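Local structure of probable ABC transporter phosphite binding protein PhnD1 (Prochlorococcus marinus str. MIT 9301, 5LQ5) at residues K88-V93 against V204-V209; I81-I86 against S257-N262; G122-N125 against G129-M132. The protein binds inorganic phosphite strongly, methylphosphonate and phosphate only very weakly, and is probably the solute-binding component of an ABC transporter. One frame throughout, in Å; residues are numbered along the deposited sequence. Where two conformers were deposited one is given.

Contact 1 (K88-V93 against V204-V209); sequences KEFKSV and VDYHWV. With PO3 (phosphite ion), chain B.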
loop_
_atom_site.group_PDB
_atom_site.type_symbol
_atom_site.label_atom_id
_atom_site.label_comp_id
_atom_site.label_asym_id
_atom_site.label_seq_id
_atom_site.Cartn_x
_atom_site.Cartn_y
_atom_site.Cartn_z
ATOM N N LYS A 88 -11.750 -0.529 1.228
ATOM C CA LYS A 88 -12.875 -0.496 0.286
ATOM C C LYS A 88 -13.125 0.877 -0.361
ATOM O O LYS A 88 -13.712 0.941 -1.432
ATOM C CB LYS A 88 -14.189 -0.997 0.935
ATOM C CG LYS A 88 -14.291 -2.527 1.006
ATOM C CD LYS A 88 -15.719 -2.989 1.293
ATOM C CE LYS A 88 -15.977 -3.225 2.755
ATOM N NZ LYS A 88 -17.433 -3.395 3.020
ATOM N N GLU A 89 -12.705 1.932 0.328
ATOM C CA GLU A 89 -12.924 3.344 -0.063
ATOM C C GLU A 89 -11.650 4.195 0.133
ATOM O O GLU A 89 -11.662 5.260 0.781
ATOM C CB GLU A 89 -14.122 3.960 0.692
ATOM C CG GLU A 89 -13.977 4.000 2.215
ATOM C CD GLU A 89 -14.897 3.019 2.927
ATOM O OE1 GLU A 89 -14.861 1.822 2.582
ATOM O OE2 GLU A 89 -15.671 3.437 3.820
ATOM N N PHE A 90 -10.559 3.687 -0.447
ATOM C CA PHE A 90 -9.222 4.238 -0.220
ATOM C C PHE A 90 -9.021 5.456 -1.137
ATOM O O PHE A 90 -9.580 5.525 -2.214
ATOM C CB PHE A 90 -8.142 3.176 -0.463
ATOM C CG PHE A 90 -6.904 3.387 0.350
ATOM C CD1 PHE A 90 -6.879 3.001 1.669
ATOM C CD2 PHE A 90 -5.762 4.016 -0.172
ATOM C CE1 PHE A 90 -5.804 3.243 2.478
ATOM C CE2 PHE A 90 -4.655 4.238 0.646
ATOM C CZ PHE A 90 -4.681 3.862 1.980
ATOM N N LYS A 91 -8.179 6.375 -0.683
ATOM C CA LYS A 91 -7.877 7.619 -1.392
ATOM C C LYS A 91 -6.385 7.958 -1.404
ATOM O O LYS A 91 -5.640 7.576 -0.505
ATOM C CB LYS A 91 -8.626 8.813 -0.782
ATOM C CG LYS A 91 -10.121 8.644 -0.790
ATOM C CD LYS A 91 -10.750 9.774 0.016
ATOM C CE LYS A 91 -12.264 9.694 -0.032
ATOM N NZ LYS A 91 -12.839 10.884 0.650
ATOM N N SER A 92 -5.991 8.678 -2.452
ATOM C CA SER A 92 -4.691 9.308 -2.515
ATOM C C SER A 92 -4.828 10.798 -2.243
ATOM O O SER A 92 -5.905 11.400 -2.378
ATOM C CB SER A 92 -4.054 9.140 -3.891
ATOM O OG SER A 92 -3.929 7.769 -4.270
ATOM N N VAL A 93 -3.687 11.385 -1.933
ATOM C CA VAL A 93 -3.493 12.827 -1.927
ATOM C C VAL A 93 -2.375 13.223 -2.869
ATOM O O VAL A 93 -1.368 12.505 -3.060
ATOM C CB VAL A 93 -3.199 13.394 -0.522
ATOM C CG1 VAL A 93 -4.399 13.138 0.377
ATOM C CG2 VAL A 93 -1.908 12.825 0.098
ATOM N N VAL A 204 -10.288 0.708 -4.440
ATOM C CA VAL A 204 -9.930 -0.397 -3.514
ATOM C C VAL A 204 -8.403 -0.494 -3.407
ATOM O O VAL A 204 -7.714 -0.261 -4.383
ATOM C CB VAL A 204 -10.509 -1.758 -3.959
ATOM C CG1 VAL A 204 -9.814 -2.302 -5.187
ATOM C CG2 VAL A 204 -10.408 -2.758 -2.842
ATOM N N ASP A 205 -7.873 -0.876 -2.245
ATOM C CA ASP A 205 -6.416 -0.942 -2.092
ATOM C C ASP A 205 -5.939 -2.166 -1.291
ATOM O O ASP A 205 -5.881 -3.294 -1.832
ATOM C CB ASP A 205 -5.853 0.403 -1.611
ATOM C CG ASP A 205 -4.329 0.547 -1.882
ATOM O OD1 ASP A 205 -3.673 -0.448 -2.308
ATOM O OD2 ASP A 205 -3.805 1.686 -1.755
ATOM N N TYR A 206 -5.494 -1.949 -0.054
ATOM C CA TYR A 206 -4.676 -2.956 0.604
ATOM C C TYR A 206 -5.433 -4.197 1.025
ATOM O O TYR A 206 -6.621 -4.140 1.346
ATOM C CB TYR A 206 -3.986 -2.385 1.836
ATOM C CG TYR A 206 -2.956 -1.312 1.592
ATOM C CD1 TYR A 206 -1.613 -1.619 1.668
ATOM C CD2 TYR A 206 -3.301 0.014 1.367
ATOM C CE1 TYR A 206 -0.632 -0.668 1.492
ATOM C CE2 TYR A 206 -2.322 1.005 1.169
ATOM C CZ TYR A 206 -0.991 0.667 1.268
ATOM O OH TYR A 206 -0.053 1.688 1.080
ATOM N N HIS A 207 -4.723 -5.321 1.034
ATOM C CA HIS A 207 -5.270 -6.600 1.465
ATOM C C HIS A 207 -4.223 -7.652 1.738
ATOM O O HIS A 207 -3.127 -7.625 1.160
ATOM C CB HIS A 207 -6.282 -7.122 0.444
ATOM C CG HIS A 207 -5.741 -7.358 -0.935
ATOM N ND1 HIS A 207 -5.404 -6.333 -1.799
ATOM C CD2 HIS A 207 -5.560 -8.501 -1.631
ATOM C CE1 HIS A 207 -5.004 -6.850 -2.949
ATOM N NE2 HIS A 207 -5.096 -8.160 -2.874
ATOM N N TRP A 208 -4.568 -8.550 2.658
ATOM C CA TRP A 208 -3.782 -9.722 2.961
ATOM C C TRP A 208 -4.049 -10.814 1.959
ATOM O O TRP A 208 -5.194 -11.126 1.674
ATOM C CB TRP A 208 -4.108 -10.282 4.341
ATOM C CG TRP A 208 -3.604 -9.481 5.511
ATOM C CD1 TRP A 208 -4.338 -8.701 6.380
ATOM C CD2 TRP A 208 -2.252 -9.444 5.985
ATOM N NE1 TRP A 208 -3.507 -8.164 7.321
ATOM C CE2 TRP A 208 -2.232 -8.614 7.117
ATOM C CE3 TRP A 208 -1.063 -10.011 5.541
ATOM C CZ2 TRP A 208 -1.060 -8.352 7.815
ATOM C CZ3 TRP A 208 0.098 -9.767 6.244
ATOM C CH2 TRP A 208 0.091 -8.939 7.360
ATOM N N VAL A 209 -2.978 -11.451 1.517
ATOM C CA VAL A 209 -3.001 -12.574 0.600
ATOM C C VAL A 209 -2.216 -13.721 1.206
ATOM O O VAL A 209 -1.076 -13.532 1.619
ATOM C CB VAL A 209 -2.441 -12.213 -0.785
ATOM C CG1 VAL A 209 -2.530 -13.411 -1.734
ATOM C CG2 VAL A 209 -3.189 -11.015 -1.388
HETATM P P PO3 B . -0.217 0.817 -2.376
HETATM O O1 PO3 B . -1.366 1.879 -2.375
HETATM O O2 PO3 B . -0.272 -0.206 -3.583
HETATM O O3 PO3 B . 1.177 1.497 -2.265
#
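F90 is the residue of K88-V93 that meets D205 and Y206, two residues of the phosphite pocket. Its CG lies anti to the backbone N (chi1 -151°), and the ring reaches across to V204-V209. D205 packs against it in two places. D205 CB lies 3.7 Å from F90 CG, and D205 OD2 lies 3.4 Å from F90 CD2. The carboxylate is turned nearly at right angles to the ring, with 87° between the planes. Y206 makes a T-shaped (edge-to-face) pair with F90, at an interplanar angle of 66°. The edge of Y206 faces the ring of F90, and Y206 CE2 comes to 3.8 Å from F90 CZ.

Both residues line the phosphite pocket, where S128 and H158 hydrogen-bond the ion. D205 OD2 is 2.5 Å from O1 of the phosphite, a distance that suggests one of the two groups is protonated. The other oxygen of D205, OD1, accepts from the backbone N of G65. Y206 OH sits 3.6 Å from the phosphite P and is hydrogen-bonded to D13 and N176. Next in sequence, H207 ND1 donates in its ring plane to D205 O at 3.1 Å.

Farther along the first segment, S92 OG bonds to Y203 OH and to the carbonyl of S128. S92 lies on strand 92-97 of the five-stranded sheet. H207 opens strand 207-210 of the six-stranded sheet. The contact therefore lies between the two lobes of a periplasmic binding protein, with R84 of strand 79-84 against F90 and Y206, and S128 of helix 127-139 against F90 and D205.

Contact 2 (I81-I86 against S257-N262); sequences IAQRDI and SKQYKN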
loop_
_atom_site.group_PDB
_atom_site.type_symbol
_atom_site.label_atom_id
_atom_site.label_comp_id
_atom_site.label_asym_id
_atom_site.label_seq_id
_atom_site.Cartn_x
_atom_site.Cartn_y
_atom_site.Cartn_z
ATOM N N ILE A 81 -7.464 -12.878 1.973
ATOM C CA ILE A 81 -7.781 -13.154 3.401
ATOM C C ILE A 81 -8.611 -12.081 4.094
ATOM O O ILE A 81 -9.600 -12.411 4.737
ATOM C CB ILE A 81 -6.482 -13.430 4.206
ATOM C CG1 ILE A 81 -5.808 -14.721 3.732
ATOM C CG2 ILE A 81 -6.731 -13.467 5.710
ATOM C CD1 ILE A 81 -6.498 -16.009 4.151
ATOM N N ALA A 82 -8.181 -10.834 4.012
ATOM C CA ALA A 82 -8.765 -9.726 4.766
ATOM C C ALA A 82 -8.293 -8.366 4.245
ATOM O O ALA A 82 -7.324 -8.273 3.478
ATOM C CB ALA A 82 -8.392 -9.850 6.234
ATOM N N GLN A 83 -8.983 -7.321 4.663
ATOM C CA GLN A 83 -8.646 -5.936 4.375
ATOM C C GLN A 83 -9.108 -5.103 5.572
ATOM O O GLN A 83 -9.668 -5.653 6.516
ATOM C CB GLN A 83 -9.307 -5.462 3.062
ATOM C CG GLN A 83 -10.830 -5.331 3.171
ATOM C CD GLN A 83 -11.567 -5.008 1.885
ATOM O OE1 GLN A 83 -11.149 -4.168 1.121
ATOM N NE2 GLN A 83 -12.729 -5.633 1.687
ATOM N N ARG A 84 -8.874 -3.805 5.516
ATOM C CA ARG A 84 -9.478 -2.835 6.456
ATOM C C ARG A 84 -10.729 -2.222 5.852
ATOM O O ARG A 84 -10.928 -2.262 4.651
ATOM C CB ARG A 84 -8.484 -1.748 6.850
ATOM C CG ARG A 84 -7.143 -2.284 7.337
ATOM C CD ARG A 84 -6.030 -1.245 7.340
ATOM N NE ARG A 84 -5.754 -0.751 5.992
ATOM C CZ ARG A 84 -4.819 0.142 5.690
ATOM N NH1 ARG A 84 -4.060 0.681 6.629
ATOM N NH2 ARG A 84 -4.639 0.497 4.430
ATOM N N ASP A 85 -11.579 -1.630 6.688
ATOM C CA ASP A 85 -12.745 -0.902 6.165
ATOM C C ASP A 85 -12.333 0.156 5.156
ATOM O O ASP A 85 -12.945 0.266 4.103
ATOM C CB ASP A 85 -13.561 -0.232 7.284
ATOM C CG ASP A 85 -14.359 -1.230 8.089
ATOM O OD1 ASP A 85 -15.348 -1.789 7.554
ATOM O OD2 ASP A 85 -13.987 -1.474 9.253
ATOM N N ILE A 86 -11.274 0.889 5.473
ATOM C CA ILE A 86 -10.772 1.959 4.585
ATOM C C ILE A 86 -10.293 1.481 3.203
ATOM O O ILE A 86 -10.360 2.217 2.207
ATOM C CB ILE A 86 -9.692 2.844 5.262
ATOM C CG1 ILE A 86 -9.436 4.096 4.418
ATOM C CG2 ILE A 86 -8.392 2.103 5.549
ATOM C CD1 ILE A 86 -10.693 4.889 4.106
ATOM N N SER A 257 -11.609 -11.615 -4.061
ATOM C CA SER A 257 -10.904 -11.335 -5.330
ATOM C C SER A 257 -11.714 -10.490 -6.312
ATOM O O SER A 257 -11.143 -9.666 -6.997
ATOM C CB SER A 257 -10.412 -12.614 -6.039
ATOM O OG SER A 257 -11.477 -13.422 -6.482
ATOM N N LYS A 258 -13.026 -10.727 -6.360
ATOM C CA LYS A 258 -13.960 -9.951 -7.206
ATOM C C LYS A 258 -13.814 -8.424 -7.061
ATOM O O LYS A 258 -13.999 -7.655 -8.036
ATOM C CB LYS A 258 -15.420 -10.329 -6.895
ATOM C CG LYS A 258 -15.984 -11.492 -7.702
ATOM C CD LYS A 258 -17.157 -12.174 -6.995
ATOM C CE LYS A 258 -18.362 -11.268 -6.781
ATOM N NZ LYS A 258 -19.175 -11.105 -8.016
ATOM N N GLN A 259 -13.436 -7.990 -5.861
ATOM C CA GLN A 259 -13.482 -6.556 -5.548
ATOM C C GLN A 259 -12.343 -5.786 -6.251
ATOM O O GLN A 259 -12.411 -4.557 -6.374
ATOM C CB GLN A 259 -13.633 -6.240 -4.047
ATOM C CG GLN A 259 -12.397 -6.214 -3.188
ATOM C CD GLN A 259 -12.579 -5.470 -1.853
ATOM O OE1 GLN A 259 -13.669 -5.332 -1.312
ATOM N NE2 GLN A 259 -11.487 -4.973 -1.335
ATOM N N TYR A 260 -11.346 -6.509 -6.762
ATOM C CA TYR A 260 -10.157 -5.862 -7.359
ATOM C C TYR A 260 -10.229 -5.766 -8.893
ATOM O O TYR A 260 -9.251 -5.439 -9.545
ATOM C CB TYR A 260 -8.867 -6.605 -6.937
ATOM C CG TYR A 260 -8.756 -6.600 -5.437
ATOM C CD1 TYR A 260 -8.306 -5.472 -4.722
ATOM C CD2 TYR A 260 -9.247 -7.679 -4.720
ATOM C CE1 TYR A 260 -8.297 -5.478 -3.313
ATOM C CE2 TYR A 260 -9.270 -7.687 -3.353
ATOM C CZ TYR A 260 -8.808 -6.612 -2.653
ATOM O OH TYR A 260 -8.924 -6.699 -1.296
ATOM N N LYS A 261 -11.399 -6.066 -9.462
ATOM C CA LYS A 261 -11.640 -5.987 -10.911
ATOM C C LYS A 261 -11.277 -4.636 -11.534
ATOM O O LYS A 261 -10.615 -4.570 -12.564
ATOM C CB LYS A 261 -13.128 -6.312 -11.218
ATOM C CG LYS A 261 -13.486 -6.483 -12.680
ATOM C CD LYS A 261 -15.001 -6.626 -12.830
ATOM C CE LYS A 261 -15.500 -6.406 -14.253
ATOM N NZ LYS A 261 -15.712 -4.970 -14.618
ATOM N N ASN A 262 -11.693 -3.567 -10.874
ATOM C CA ASN A 262 -11.433 -2.203 -11.382
ATOM C C ASN A 262 -9.927 -1.883 -11.347
ATOM O O ASN A 262 -9.374 -1.353 -12.305
ATOM C CB ASN A 262 -12.244 -1.176 -10.597
ATOM C CG ASN A 262 -11.958 0.240 -11.015
ATOM O OD1 ASN A 262 -12.310 0.683 -12.128
ATOM N ND2 ASN A 262 -11.295 0.967 -10.140
HETATM O O HOH W 1 -8.734 -4.056 -0.326
#
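Q83 and Q259 form the nearest pair of CA atoms, 11.1 Å apart, so long side chains bridge the two backbones. The glutamines come from opposite directions, each with an extended chain beyond CG, and their amides exchange two hydrogen bonds. Q259 NE2 donates to Q83 OE1 at 2.6 Å, and Q83 NE2 donates to Q259 OE1 at 3.2 Å. The amide planes are 64° apart. Each donor stands above the carbonyl plane of its partner, so the pair is twisted and not a flat amide dimer. It ties strand 79-84 of the six-stranded sheet to the start of helix 261-269.

A water fills in beside them. It donates to Q83 OE1 at 2.8 Å and accepts from Y260 OH at 2.8 Å. Q83 OE1 is thus gripped by an amide and a water. Q83 NE2 has a further partner in the carbonyl of K254. On its own side, Q259 CG lies 3.5 Å above the ring plane of Y260, offset toward the rim.

Y260 is the N-cap residue of helix 261-269. Its ring also stacks on H207 and touches V69 and R72 of helix 65-74. Q83 lies on strand 79-84, between strands 207-210 and 252-253, and touches I253.

Contact 3 (G122-N125 against G129-M132); sequences GSEN and GRLM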
loop_
_atom_site.group_PDB
_atom_site.type_symbol
_atom_site.label_atom_id
_atom_site.label_comp_id
_atom_site.label_asym_id
_atom_site.label_seq_id
_atom_site.Cartn_x
_atom_site.Cartn_y
_atom_site.Cartn_z
ATOM N N GLY A 122 5.088 7.478 -6.050
ATOM C CA GLY A 122 5.682 6.440 -5.218
ATOM C C GLY A 122 6.276 5.305 -6.054
ATOM O O GLY A 122 6.764 5.526 -7.154
ATOM N N SER A 123 6.202 4.088 -5.526
ATOM C CA SER A 123 6.635 2.929 -6.310
ATOM C C SER A 123 5.938 2.869 -7.647
ATOM O O SER A 123 4.754 3.162 -7.738
ATOM C CB SER A 123 6.359 1.622 -5.570
ATOM O OG SER A 123 6.644 0.470 -6.396
ATOM N N GLU A 124 6.668 2.382 -8.648
ATOM C CA GLU A 124 6.061 2.166 -9.965
ATOM C C GLU A 124 4.833 1.262 -9.861
ATOM O O GLU A 124 3.935 1.379 -10.671
ATOM C CB GLU A 124 7.066 1.467 -10.897
ATOM C CG GLU A 124 8.311 2.306 -11.271
ATOM C CD GLU A 124 9.497 2.201 -10.310
ATOM O OE1 GLU A 124 9.340 1.739 -9.143
ATOM O OE2 GLU A 124 10.616 2.601 -10.745
ATOM N N ASN A 125 4.803 0.372 -8.843
ATOM C CA ASN A 125 3.736 -0.617 -8.655
ATOM C C ASN A 125 2.787 -0.284 -7.521
ATOM O O ASN A 125 2.015 -1.130 -7.074
ATOM C CB ASN A 125 4.366 -2.029 -8.491
ATOM C CG ASN A 125 4.986 -2.538 -9.783
ATOM O OD1 ASN A 125 4.394 -2.462 -10.824
ATOM N ND2 ASN A 125 6.164 -3.037 -9.694
ATOM N N GLY A 129 0.036 5.446 -4.821
ATOM C CA GLY A 129 1.175 6.303 -5.110
ATOM C C GLY A 129 1.531 6.392 -6.579
ATOM O O GLY A 129 2.348 7.201 -6.962
ATOM N N ARG A 130 0.894 5.573 -7.405
ATOM C CA ARG A 130 1.197 5.602 -8.840
ATOM C C ARG A 130 -0.008 5.333 -9.725
ATOM O O ARG A 130 -0.359 6.182 -10.530
ATOM C CB ARG A 130 2.339 4.662 -9.214
ATOM C CG ARG A 130 2.869 4.849 -10.630
ATOM C CD ARG A 130 2.102 4.052 -11.662
ATOM N NE ARG A 130 2.517 4.426 -13.022
ATOM C CZ ARG A 130 3.617 3.980 -13.644
ATOM N NH1 ARG A 130 4.394 3.069 -13.083
ATOM N NH2 ARG A 130 3.931 4.449 -14.858
ATOM N N LEU A 131 -0.604 4.141 -9.620
ATOM C CA LEU A 131 -1.618 3.707 -10.573
ATOM C C LEU A 131 -2.791 4.678 -10.594
ATOM O O LEU A 131 -3.185 5.193 -11.665
ATOM C CB LEU A 131 -2.091 2.286 -10.275
ATOM C CG LEU A 131 -3.015 1.701 -11.348
ATOM C CD1 LEU A 131 -2.244 1.308 -12.608
ATOM C CD2 LEU A 131 -3.848 0.536 -10.792
ATOM N N MET A 132 -3.384 4.890 -9.430
ATOM C CA MET A 132 -4.560 5.746 -9.368
ATOM C C MET A 132 -4.215 7.218 -9.621
ATOM O O MET A 132 -4.908 7.866 -10.392
ATOM C CB MET A 132 -5.336 5.464 -8.103
ATOM C CG MET A 132 -5.914 4.030 -8.068
ATOM S SD MET A 132 -6.862 3.485 -9.511
ATOM C CE MET A 132 -8.162 4.711 -9.461
#
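G122 meets G129, and S123 and E124 meet R130, where the loop after strand 119-121 turns into helix 127-139. The loop contains an ST turn at S123, and the helix has a wider, pi-type turn at 129-131. S126, T127 and S128, between the two segments, bind the phosphite.

Bonds to backbone N-H groups come first. G122 N donates to G129 O at 2.9 Å, from 42° out of the carbonyl plane. Both residues are glycines, and their CA atoms come to 4.5 Å of each other. In the ST turn, S123 OG accepts from N125 N at 3.1 Å, which probably helps hold the loop just ahead of the ligand-binding residues. S126 OG accepts from G129 N.

Polar side-chain bonding is the work of R130. Its NH1 donates to E124 O at 3.0 Å, in the carbonyl plane and on a lone pair. The bond is straight (160°) and runs nearly in the guanidinium plane. The chain is bent at chi2 (-87°), which turns the guanidinium back toward the loop, with its edge to E124 O. NE forms a salt bridge with E134, one turn on along the helix. With leucine in place of R130, E124 O would probably lose this donor and E134 its charged mate, and the loop would be less firmly tied to the helix. The carboxylate of E124 does not share in this, its OE1 being 6.5 Å from R130 NH1.

Packing completes the contact. F154 of strand 153-154 touches both E124 and R130. The aliphatic part of R130 runs along the loop carbonyls, with CD 3.4 Å from E124 O and CB 3.2 Å from S123 O.

In the fold
Contacts 1 and 2 adjoin, with centres 7 Å apart. Strands 79-84 and 207-210 are neighbours in one sheet: W208 O lies 2.9 Å from I81 N, and W208 N lies 2.9 Å from A82 O. Contact 3 lies in the lobe of the five-stranded sheet, which contact 1 also reaches through strand 92-97. Its centre is 13 Å from that of contact 1 and 18 Å from that of contact 2. Contact 1 supplies D205 and Y206 to the pocket; contact 3 flanks S126, T127 and S128, which bind the ion. In contact 2, the side chain of Y260 is about 10 Å from the bound phosphite. Helix 261-269, begun in contact 2, packs on L131 and M132 of contact 3.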